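PDB 4UPK: phosphonate monoester hydrolase from Ruegeria pomeroyi, which is a hydrolase-type enzyme of the sulfatase family, in the alkaline phosphatase superfamily, assembled here from four protein chains. Local coordinates for residues 112-115 with 116-120; 393-396 with 397-401; 413-416 with 417-420. All blocks are in the same frame, centred on the assembly; numbering follows the deposited sequence.

How the contacts relate
The three contacts come in order along the chain, each a local turn of helix or helix start. Contact 1 lies at the beginning of helix 114-120, contact 2 at the beginning of helix 394-402 and contact 3 where a loop enters the short helix 416-419. Contacts 1 and 2 have centres about 11 Å apart and touch by packing, mainly through Ile114, Glu117, Met395, Ile398 and Leu399, although far apart in sequence. Contacts 2 and 3, about 9 Å apart between centres, are joined by polar links as well as packing. Contacts 1 and 3, about 20 Å apart between centres, do not touch, so helix 394-402, which touches both, stands between them.

Contact 1 (112-115 with 116-120)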
ATOM      1  N   PRO A 112     -12.832  -7.255  -2.053  1.00 16.70           N
ATOM      2  CA  PRO A 112     -13.869  -6.872  -1.098  1.00 16.53           C
ATOM      3  C   PRO A 112     -14.618  -8.099  -0.573  1.00 21.23           C
ATOM      4  O   PRO A 112     -14.884  -9.035  -1.319  1.00 19.78           O
ATOM      5  CB  PRO A 112     -14.782  -5.950  -1.921  1.00 18.39           C
ATOM      6  CG  PRO A 112     -13.978  -5.538  -3.084  1.00 21.73           C
ATOM      7  CD  PRO A 112     -13.125  -6.716  -3.391  1.00 16.76           C
ATOM      8  N   ASN A 113     -14.875  -8.136   0.730  1.00 19.48           N
ATOM      9  CA  ASN A 113     -15.572  -9.261   1.341  1.00 18.63           C
ATOM     10  C   ASN A 113     -16.654  -8.747   2.281  1.00 23.43           C
ATOM     11  O   ASN A 113     -16.740  -7.531   2.490  1.00 23.13           O
ATOM     12  CB  ASN A 113     -14.598 -10.248   2.015  1.00 15.28           C
ATOM     13  CG  ASN A 113     -13.764  -9.691   3.153  1.00 28.20           C
ATOM     14  OD1 ASN A 113     -14.271  -9.236   4.178  1.00 24.37           O
ATOM     15  ND2 ASN A 113     -12.455  -9.818   3.047  1.00 16.85           N
ATOM     16  N   ILE A 114     -17.499  -9.652   2.824  1.00 19.41           N
ATOM     17  CA  ILE A 114     -18.581  -9.285   3.747  1.00 17.68           C
ATOM     18  C   ILE A 114     -18.069  -8.517   4.988  1.00 20.66           C
ATOM     19  O   ILE A 114     -18.708  -7.557   5.385  1.00 21.27           O
ATOM     20  CB  ILE A 114     -19.535 -10.487   4.079  1.00 19.49           C
ATOM     21  CG1 ILE A 114     -20.849 -10.044   4.791  1.00 19.74           C
ATOM     22  CG2 ILE A 114     -18.833 -11.615   4.849  1.00 18.20           C
ATOM     23  CD1 ILE A 114     -21.828  -9.240   3.926  1.00 27.46           C
ATOM     24  N   ALA A 115     -16.910  -8.898   5.551  1.00 16.85           N
ATOM     25  CA  ALA A 115     -16.338  -8.259   6.740  1.00 16.85           C
ATOM     26  C   ALA A 115     -15.825  -6.835   6.459  1.00 21.90           C
ATOM     27  O   ALA A 115     -16.172  -5.905   7.193  1.00 21.79           O
ATOM     28  CB  ALA A 115     -15.243  -9.128   7.342  1.00 16.94           C
ATOM     29  N   THR A 116     -15.042  -6.654   5.373  1.00 19.19           N
ATOM     30  CA  THR A 116     -14.512  -5.343   4.972  1.00 19.34           C
ATOM     31  C   THR A 116     -15.642  -4.355   4.672  1.00 23.50           C
ATOM     32  O   THR A 116     -15.570  -3.193   5.074  1.00 24.47           O
ATOM     33  CB  THR A 116     -13.542  -5.463   3.791  1.00 24.31           C
ATOM     34  OG1 THR A 116     -14.203  -6.087   2.688  1.00 26.49           O
ATOM     35  CG2 THR A 116     -12.259  -6.211   4.152  1.00 19.68           C
ATOM     36  N   GLU A 117     -16.695  -4.834   3.994  1.00 19.76           N
ATOM     37  CA  GLU A 117     -17.854  -4.024   3.636  1.00 19.75           C
ATOM     38  C   GLU A 117     -18.739  -3.709   4.836  1.00 23.02           C
ATOM     39  O   GLU A 117     -19.215  -2.582   4.928  1.00 24.31           O
ATOM     40  CB  GLU A 117     -18.621  -4.616   2.444  1.00 20.42           C
ATOM     41  CG  GLU A 117     -17.819  -4.725   1.152  1.00 23.34           C
ATOM     42  CD  GLU A 117     -16.847  -3.609   0.825  1.00 36.31           C
ATOM     43  OE1 GLU A 117     -17.301  -2.527   0.384  1.00 25.17           O
ATOM     44  OE2 GLU A 117     -15.624  -3.824   1.004  1.00 25.54           O
ATOM     45  N   MET A 118     -18.908  -4.672   5.776  1.00 17.36           N
ATOM     46  CA  MET A 118     -19.650  -4.474   7.026  1.00 16.88           C
ATOM     47  C   MET A 118     -18.916  -3.510   7.955  1.00 22.86           C
ATOM     48  O   MET A 118     -19.576  -2.789   8.697  1.00 25.13           O
ATOM     49  CB  MET A 118     -19.959  -5.800   7.746  1.00 18.49           C
ATOM     50  CG  MET A 118     -21.088  -6.610   7.086  1.00 20.64           C
ATOM     51  SD  MET A 118     -22.736  -5.871   7.214  1.00 23.73           S
ATOM     52  CE  MET A 118     -23.220  -6.404   8.839  1.00 19.54           C
ATOM     53  N   ARG A 119     -17.564  -3.463   7.892  1.00 18.63           N
ATOM     54  CA  ARG A 119     -16.737  -2.531   8.670  1.00 19.16           C
ATOM     55  C   ARG A 119     -16.989  -1.080   8.245  1.00 23.99           C
ATOM     56  O   ARG A 119     -16.950  -0.170   9.090  1.00 22.49           O
ATOM     57  CB  ARG A 119     -15.251  -2.873   8.553  1.00 19.11           C
ATOM     58  CG  ARG A 119     -14.839  -4.030   9.449  1.00 20.39           C
ATOM     59  CD  ARG A 119     -13.360  -3.973   9.719  1.00 28.57           C
ATOM     60  NE  ARG A 119     -12.949  -5.017  10.651  1.00 41.20           N
ATOM     61  CZ  ARG A 119     -12.142  -4.828  11.690  1.00 53.56           C
ATOM     62  NH1 ARG A 119     -11.676  -3.614  11.968  1.00 34.18           N
ATOM     63  NH2 ARG A 119     -11.808  -5.847  12.467  1.00 40.06           N
ATOM     64  N   LYS A 120     -17.272  -0.880   6.932  1.00 21.66           N
ATOM     65  CA  LYS A 120     -17.640   0.416   6.344  1.00 22.11           C
ATOM     66  C   LYS A 120     -19.009   0.882   6.881  1.00 26.59           C
ATOM     67  O   LYS A 120     -19.228   2.080   7.037  1.00 27.29           O
ATOM     68  CB  LYS A 120     -17.653   0.353   4.808  1.00 23.34           C
ATOM     69  CG  LYS A 120     -16.289   0.084   4.173  1.00 25.87           C
ATOM     70  CD  LYS A 120     -16.401   0.036   2.660  1.00 22.94           C
ATOM     71  CE  LYS A 120     -15.080  -0.291   2.012  1.00 25.82           C
ATOM     72  NZ  LYS A 120     -15.213  -0.544   0.550  1.00 29.27           N
TER
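Thr116 OG1 accepts the backbone N-H of Asn113 at 2.9 Å, almost straight through the hydrogen (169°). In return, Asn113 OD1 accepts from Thr116 N at 2.9 Å. This reciprocal exchange is a capping box, with Asn113 as the N-cap of helix 114-120. In both residues the first torsion (62° for Asn113, 58° for Thr116) places the capping group between backbone N and carbonyl carbon, from where each oxygen meets the other residue's amide. The two side chains cross at about a right angle, and Thr116 N sits above the amide plane of Asn113 rather than in it. The methyl Thr116 CG2 lies against the amide, 3.8 Å from Asn113 ND2. A hydrogen bond from ND2 to Arg155 O should fix the amide's rotation, so that OD1 is left turned to the helix start.

Behind the cap the regular bonds begin, Glu117 N reaching Asn113 O at 3.1 Å and Met118 N reaching Ile114 O at 2.9 Å. Ile114 and Met118 run side by side in the same direction, CG1 of the first 4.1 Å from CG of the second, and both press on Phe234 of strand 234-239 as well as on helix 394-402. At the far end Arg119 bonds to Gly156 O and forms a salt bridge with Asp144 of a second subunit, so this short helix also meets the subunit interface. Glu117 bends at its second torsion, bringing OE2 to 3.7 Å from Pro112 CB, while Lys120 NZ forms a salt bridge with Glu117 OE1 at 2.9 Å through the syn lone pair.

Contact 2 (393-396 with 397-401)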
ATOM      1  N   ASP A 393     -25.111 -15.024  -3.563  1.00 15.48           N
ATOM      2  CA  ASP A 393     -26.247 -14.136  -3.294  1.00 15.15           C
ATOM      3  C   ASP A 393     -26.371 -13.742  -1.816  1.00 17.33           C
ATOM      4  O   ASP A 393     -27.165 -12.866  -1.484  1.00 14.05           O
ATOM      5  CB  ASP A 393     -27.559 -14.808  -3.746  1.00 15.80           C
ATOM      6  CG  ASP A 393     -27.673 -15.122  -5.222  1.00 18.78           C
ATOM      7  OD1 ASP A 393     -26.880 -14.546  -6.028  1.00 17.69           O
ATOM      8  OD2 ASP A 393     -28.548 -15.932  -5.584  1.00 24.80           O
ATOM      9  N   LEU A 394     -25.591 -14.375  -0.931  1.00 16.02           N
ATOM     10  CA  LEU A 394     -25.685 -14.111   0.506  1.00 16.21           C
ATOM     11  C   LEU A 394     -25.070 -12.775   0.935  1.00 19.64           C
ATOM     12  O   LEU A 394     -25.754 -11.975   1.574  1.00 18.80           O
ATOM     13  CB  LEU A 394     -25.156 -15.311   1.301  1.00 16.17           C
ATOM     14  CG  LEU A 394     -26.152 -16.435   1.644  1.00 20.19           C
ATOM     15  CD1 LEU A 394     -26.807 -17.035   0.418  1.00 21.23           C
ATOM     16  CD2 LEU A 394     -25.449 -17.546   2.372  1.00 20.76           C
ATOM     17  N   MET A 395     -23.806 -12.510   0.543  1.00 17.35           N
ATOM     18  CA  MET A 395     -23.113 -11.248   0.832  1.00 17.54           C
ATOM     19  C   MET A 395     -23.964 -10.027   0.371  1.00 22.52           C
ATOM     20  O   MET A 395     -24.220  -9.163   1.209  1.00 22.69           O
ATOM     21  CB  MET A 395     -21.664 -11.222   0.252  1.00 18.96           C
ATOM     22  CG  MET A 395     -21.147  -9.819  -0.040  1.00 22.28           C
ATOM     23  SD  MET A 395     -19.385  -9.791  -0.298  1.00 28.34           S
ATOM     24  CE  MET A 395     -19.051  -8.046  -0.259  1.00 25.77           C
ATOM     25  N   PRO A 396     -24.451  -9.948  -0.906  1.00 19.74           N
ATOM     26  CA  PRO A 396     -25.260  -8.782  -1.306  1.00 19.10           C
ATOM     27  C   PRO A 396     -26.589  -8.637  -0.566  1.00 23.62           C
ATOM     28  O   PRO A 396     -27.054  -7.511  -0.398  1.00 26.24           O
ATOM     29  CB  PRO A 396     -25.435  -8.966  -2.822  1.00 20.57           C
ATOM     30  CG  PRO A 396     -25.270 -10.411  -3.045  1.00 24.79           C
ATOM     31  CD  PRO A 396     -24.238 -10.856  -2.057  1.00 20.42           C
ATOM     32  N   THR A 397     -27.177  -9.747  -0.074  1.00 18.81           N
ATOM     33  CA  THR A 397     -28.415  -9.718   0.706  1.00 16.46           C
ATOM     34  C   THR A 397     -28.185  -8.972   2.046  1.00 20.49           C
ATOM     35  O   THR A 397     -28.982  -8.105   2.419  1.00 19.57           O
ATOM     36  CB  THR A 397     -28.947 -11.130   0.905  1.00 13.54           C
ATOM     37  OG1 THR A 397     -29.100 -11.769  -0.361  1.00 16.05           O
ATOM     38  CG2 THR A 397     -30.280 -11.160   1.660  1.00 12.28           C
ATOM     39  N   ILE A 398     -27.082  -9.311   2.745  1.00 18.10           N
ATOM     40  CA  ILE A 398     -26.706  -8.739   4.036  1.00 18.92           C
ATOM     41  C   ILE A 398     -26.443  -7.256   3.889  1.00 23.57           C
ATOM     42  O   ILE A 398     -27.051  -6.473   4.619  1.00 24.12           O
ATOM     43  CB  ILE A 398     -25.514  -9.507   4.709  1.00 21.41           C
ATOM     44  CG1 ILE A 398     -25.868 -10.999   4.972  1.00 20.42           C
ATOM     45  CG2 ILE A 398     -25.059  -8.808   6.004  1.00 21.43           C
ATOM     46  CD1 ILE A 398     -24.642 -11.953   5.006  1.00 21.03           C
ATOM     47  N   LEU A 399     -25.573  -6.865   2.918  1.00 19.46           N
ATOM     48  CA  LEU A 399     -25.226  -5.461   2.651  1.00 18.57           C
ATOM     49  C   LEU A 399     -26.442  -4.613   2.328  1.00 23.18           C
ATOM     50  O   LEU A 399     -26.575  -3.508   2.860  1.00 22.38           O
ATOM     51  CB  LEU A 399     -24.144  -5.323   1.552  1.00 17.65           C
ATOM     52  CG  LEU A 399     -22.757  -5.932   1.870  1.00 20.02           C
ATOM     53  CD1 LEU A 399     -21.808  -5.714   0.709  1.00 20.09           C
ATOM     54  CD2 LEU A 399     -22.168  -5.388   3.205  1.00 15.29           C
ATOM     55  N   ASP A 400     -27.340  -5.136   1.469  1.00 20.62           N
ATOM     56  CA  ASP A 400     -28.583  -4.478   1.086  1.00 20.00           C
ATOM     57  C   ASP A 400     -29.401  -4.189   2.353  1.00 25.18           C
ATOM     58  O   ASP A 400     -29.737  -3.031   2.609  1.00 23.57           O
ATOM     59  CB  ASP A 400     -29.357  -5.379   0.100  1.00 21.20           C
ATOM     60  CG  ASP A 400     -30.679  -4.864  -0.434  1.00 29.47           C
ATOM     61  OD1 ASP A 400     -31.052  -3.716  -0.100  1.00 30.15           O
ATOM     62  OD2 ASP A 400     -31.347  -5.613  -1.188  1.00 32.32           O
ATOM     63  N   TRP A 401     -29.644  -5.237   3.183  1.00 23.80           N
ATOM     64  CA  TRP A 401     -30.411  -5.154   4.422  1.00 24.93           C
ATOM     65  C   TRP A 401     -29.863  -4.134   5.444  1.00 26.90           C
ATOM     66  O   TRP A 401     -30.660  -3.443   6.075  1.00 28.24           O
ATOM     67  CB  TRP A 401     -30.607  -6.551   5.027  1.00 24.61           C
ATOM     68  CG  TRP A 401     -31.564  -6.580   6.174  1.00 27.09           C
ATOM     69  CD1 TRP A 401     -32.921  -6.713   6.111  1.00 30.38           C
ATOM     70  CD2 TRP A 401     -31.231  -6.490   7.569  1.00 27.29           C
ATOM     71  NE1 TRP A 401     -33.455  -6.716   7.381  1.00 30.21           N
ATOM     72  CE2 TRP A 401     -32.442  -6.559   8.294  1.00 31.62           C
ATOM     73  CE3 TRP A 401     -30.026  -6.332   8.276  1.00 28.80           C
ATOM     74  CZ2 TRP A 401     -32.480  -6.507   9.695  1.00 31.63           C
ATOM     75  CZ3 TRP A 401     -30.065  -6.280   9.662  1.00 30.84           C
ATOM     76  CH2 TRP A 401     -31.281  -6.369  10.359  1.00 31.70           C
TER
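Thr397, Pro396 and Met395 carry most of this first turn of helix 394-402. Thr397 reaches back along the helix: with OG1 beside its own backbone N (chi1 -55°), the hydroxyl donates to the carbonyl of Asp393, four residues earlier. The modelled OG1 to O distance of 2.5 Å is very short and its exact value is doubtful. The same OG1 accepts from Leu415 N, so the buried hydroxyl is used both as donor and as acceptor.

Pro396 has no N-H to give, which costs little at a helix start, where the leading amides have no carbonyl of an earlier turn to meet. Its carbonyl O accepts from Asp400 N at 3.0 Å.

Met395 stretches out beyond CG, and its methyl CE meets Leu399 CD1 at 3.7 Å, one turn later, the two chains lying aslant. The same step carries the backbone bond from Leu399 N to Met395 O, 3.2 Å and almost linear (177°).

On another flank, Leu394 and Ile398 press on strands 35-41 and 340-346, while Met395 and Leu399 pack on Glu117 of helix 114-120. A helix laid in this way against a mixed, largely parallel sheet belongs to the alpha/beta core of the alkaline phosphatase superfamily.

Contact 3 (413-416 with 417-420); sequences RSLR and PFLT
Leu415 and Phe418 meet because both place CG beside their own backbone N, opposite the carbonyl carbon (chi1 -64° and -63°), which sends the two side chains off the same flank of the turn. Leu415 CD2 comes 4.0 Å from Phe418 CD2, and equally near CE2, with the side chains inclined to each other. Leu415 CA lies in the ring plane at the edge, and Leu415 O is also near that plane, 3.5 Å from Phe418 CD2. The ring therefore tucks its edge against the Leu415 backbone.

Ser414 starts the turn. Its OG stands opposite the backbone N (chi1 -179°) and accepts from Arg416 N at 3.3 Å, a capping bond that closes an ST turn. OG is held from beyond the segments as well, by Asp400, whose other oxygen forms a salt bridge with Arg416 NH1.

Few firm bonds hold the short helix that follows. Phe418 N gives only a weak bond to Leu415 O, whereas Leu419 N donates to Arg416 O at 3.0 Å from well above the carbonyl plane, as suits a tight turn with bonds spanning three residues. Leu419 CB sits 3.4 Å from that same Arg416 O.

Phe418 also meets Trp427 edge-to-face. Leu415 and Leu419 reach strands 70-76 and 372-375, where Phe72 and Ile374 receive both, so helix 416-419 lies against these sheet strands, with helix 394-402 as its neighbour on the Ser414 side.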
ATOM      1  N   ARG A 413     -26.495 -11.530  -6.453  1.00 19.41           N
ATOM      2  CA  ARG A 413     -27.593 -10.579  -6.390  1.00 19.35           C
ATOM      3  C   ARG A 413     -28.381 -10.769  -5.093  1.00 24.28           C
ATOM      4  O   ARG A 413     -28.591 -11.900  -4.646  1.00 22.86           O
ATOM      5  CB  ARG A 413     -28.513 -10.742  -7.611  1.00 18.66           C
ATOM      6  CG  ARG A 413     -27.868 -10.306  -8.929  1.00 21.06           C
ATOM      7  CD  ARG A 413     -28.797 -10.469 -10.117  1.00 18.03           C
ATOM      8  NE  ARG A 413     -30.020  -9.669  -9.998  1.00 21.89           N
ATOM      9  CZ  ARG A 413     -31.044  -9.745 -10.844  1.00 35.64           C
ATOM     10  NH1 ARG A 413     -30.989 -10.557 -11.891  1.00 23.42           N
ATOM     11  NH2 ARG A 413     -32.129  -9.017 -10.646  1.00 26.05           N
ATOM     12  N   SER A 414     -28.805  -9.654  -4.493  1.00 21.80           N
ATOM     13  CA  SER A 414     -29.588  -9.635  -3.259  1.00 21.97           C
ATOM     14  C   SER A 414     -30.861 -10.489  -3.354  1.00 27.33           C
ATOM     15  O   SER A 414     -31.610 -10.403  -4.334  1.00 27.42           O
ATOM     16  CB  SER A 414     -29.946  -8.200  -2.886  1.00 23.70           C
ATOM     17  OG  SER A 414     -30.683  -8.139  -1.677  1.00 27.05           O
ATOM     18  N   LEU A 415     -31.095 -11.305  -2.318  1.00 24.15           N
ATOM     19  CA  LEU A 415     -32.266 -12.165  -2.196  1.00 23.33           C
ATOM     20  C   LEU A 415     -33.412 -11.450  -1.493  1.00 28.00           C
ATOM     21  O   LEU A 415     -34.463 -12.057  -1.275  1.00 27.69           O
ATOM     22  CB  LEU A 415     -31.906 -13.447  -1.431  1.00 22.84           C
ATOM     23  CG  LEU A 415     -30.901 -14.386  -2.083  1.00 26.09           C
ATOM     24  CD1 LEU A 415     -30.663 -15.590  -1.204  1.00 24.01           C
ATOM     25  CD2 LEU A 415     -31.352 -14.826  -3.466  1.00 27.65           C
ATOM     26  N   ARG A 416     -33.212 -10.163  -1.134  1.00 25.07           N
ATOM     27  CA  ARG A 416     -34.197  -9.334  -0.448  1.00 25.64           C
ATOM     28  C   ARG A 416     -35.590  -9.313  -1.100  1.00 30.39           C
ATOM     29  O   ARG A 416     -36.544  -9.525  -0.350  1.00 30.54           O
ATOM     30  CB  ARG A 416     -33.659  -7.930  -0.148  1.00 26.91           C
ATOM     31  CG  ARG A 416     -34.182  -7.364   1.155  1.00 36.18           C
ATOM     32  CD  ARG A 416     -33.580  -6.020   1.425  1.00 39.18           C
ATOM     33  NE  ARG A 416     -34.303  -5.317   2.477  1.00 45.10           N
ATOM     34  CZ  ARG A 416     -34.004  -4.092   2.890  1.00 71.87           C
ATOM     35  NH1 ARG A 416     -32.983  -3.432   2.350  1.00 65.95           N
ATOM     36  NH2 ARG A 416     -34.715  -3.517   3.852  1.00 63.61           N
ATOM     37  N   PRO A 417     -35.772  -9.163  -2.451  1.00 28.39           N
ATOM     38  CA  PRO A 417     -37.151  -9.219  -3.024  1.00 28.98           C
ATOM     39  C   PRO A 417     -37.964 -10.472  -2.645  1.00 31.84           C
ATOM     40  O   PRO A 417     -39.159 -10.359  -2.366  1.00 32.94           O
ATOM     41  CB  PRO A 417     -36.913  -9.149  -4.546  1.00 30.13           C
ATOM     42  CG  PRO A 417     -35.620  -8.449  -4.679  1.00 34.11           C
ATOM     43  CD  PRO A 417     -34.778  -8.907  -3.520  1.00 29.26           C
ATOM     44  N   PHE A 418     -37.304 -11.647  -2.597  1.00 26.02           N
ATOM     45  CA  PHE A 418     -37.864 -12.949  -2.198  1.00 25.48           C
ATOM     46  C   PHE A 418     -38.386 -13.011  -0.759  1.00 29.82           C
ATOM     47  O   PHE A 418     -39.272 -13.824  -0.479  1.00 29.52           O
ATOM     48  CB  PHE A 418     -36.808 -14.062  -2.371  1.00 26.07           C
ATOM     49  CG  PHE A 418     -36.360 -14.286  -3.794  1.00 26.23           C
ATOM     50  CD1 PHE A 418     -37.146 -15.016  -4.684  1.00 28.63           C
ATOM     51  CD2 PHE A 418     -35.132 -13.815  -4.233  1.00 26.36           C
ATOM     52  CE1 PHE A 418     -36.708 -15.273  -5.981  1.00 28.57           C
ATOM     53  CE2 PHE A 418     -34.696 -14.071  -5.527  1.00 28.83           C
ATOM     54  CZ  PHE A 418     -35.492 -14.784  -6.400  1.00 26.97           C
ATOM     55  N   LEU A 419     -37.805 -12.205   0.163  1.00 27.62           N
ATOM     56  CA  LEU A 419     -38.175 -12.176   1.586  1.00 28.41           C
ATOM     57  C   LEU A 419     -39.622 -11.757   1.856  1.00 38.43           C
ATOM     58  O   LEU A 419     -40.234 -12.252   2.809  1.00 38.57           O
ATOM     59  CB  LEU A 419     -37.171 -11.366   2.421  1.00 28.19           C
ATOM     60  CG  LEU A 419     -35.693 -11.816   2.374  1.00 31.88           C
ATOM     61  CD1 LEU A 419     -34.853 -11.013   3.337  1.00 31.41           C
ATOM     62  CD2 LEU A 419     -35.536 -13.317   2.646  1.00 33.07           C
ATOM     63  N   THR A 420     -40.181 -10.879   0.992  1.00 39.43           N
ATOM     64  CA  THR A 420     -41.577 -10.429   1.062  1.00 41.33           C
ATOM     65  C   THR A 420     -42.464 -11.198   0.056  1.00 49.80           C
ATOM     66  O   THR A 420     -43.500 -10.687  -0.383  1.00 50.97           O
ATOM     67  CB  THR A 420     -41.683  -8.906   0.946  1.00 45.50           C
ATOM     68  OG1 THR A 420     -40.955  -8.479  -0.199  1.00 46.90           O
ATOM     69  CG2 THR A 420     -41.183  -8.189   2.194  1.00 41.75           C
TER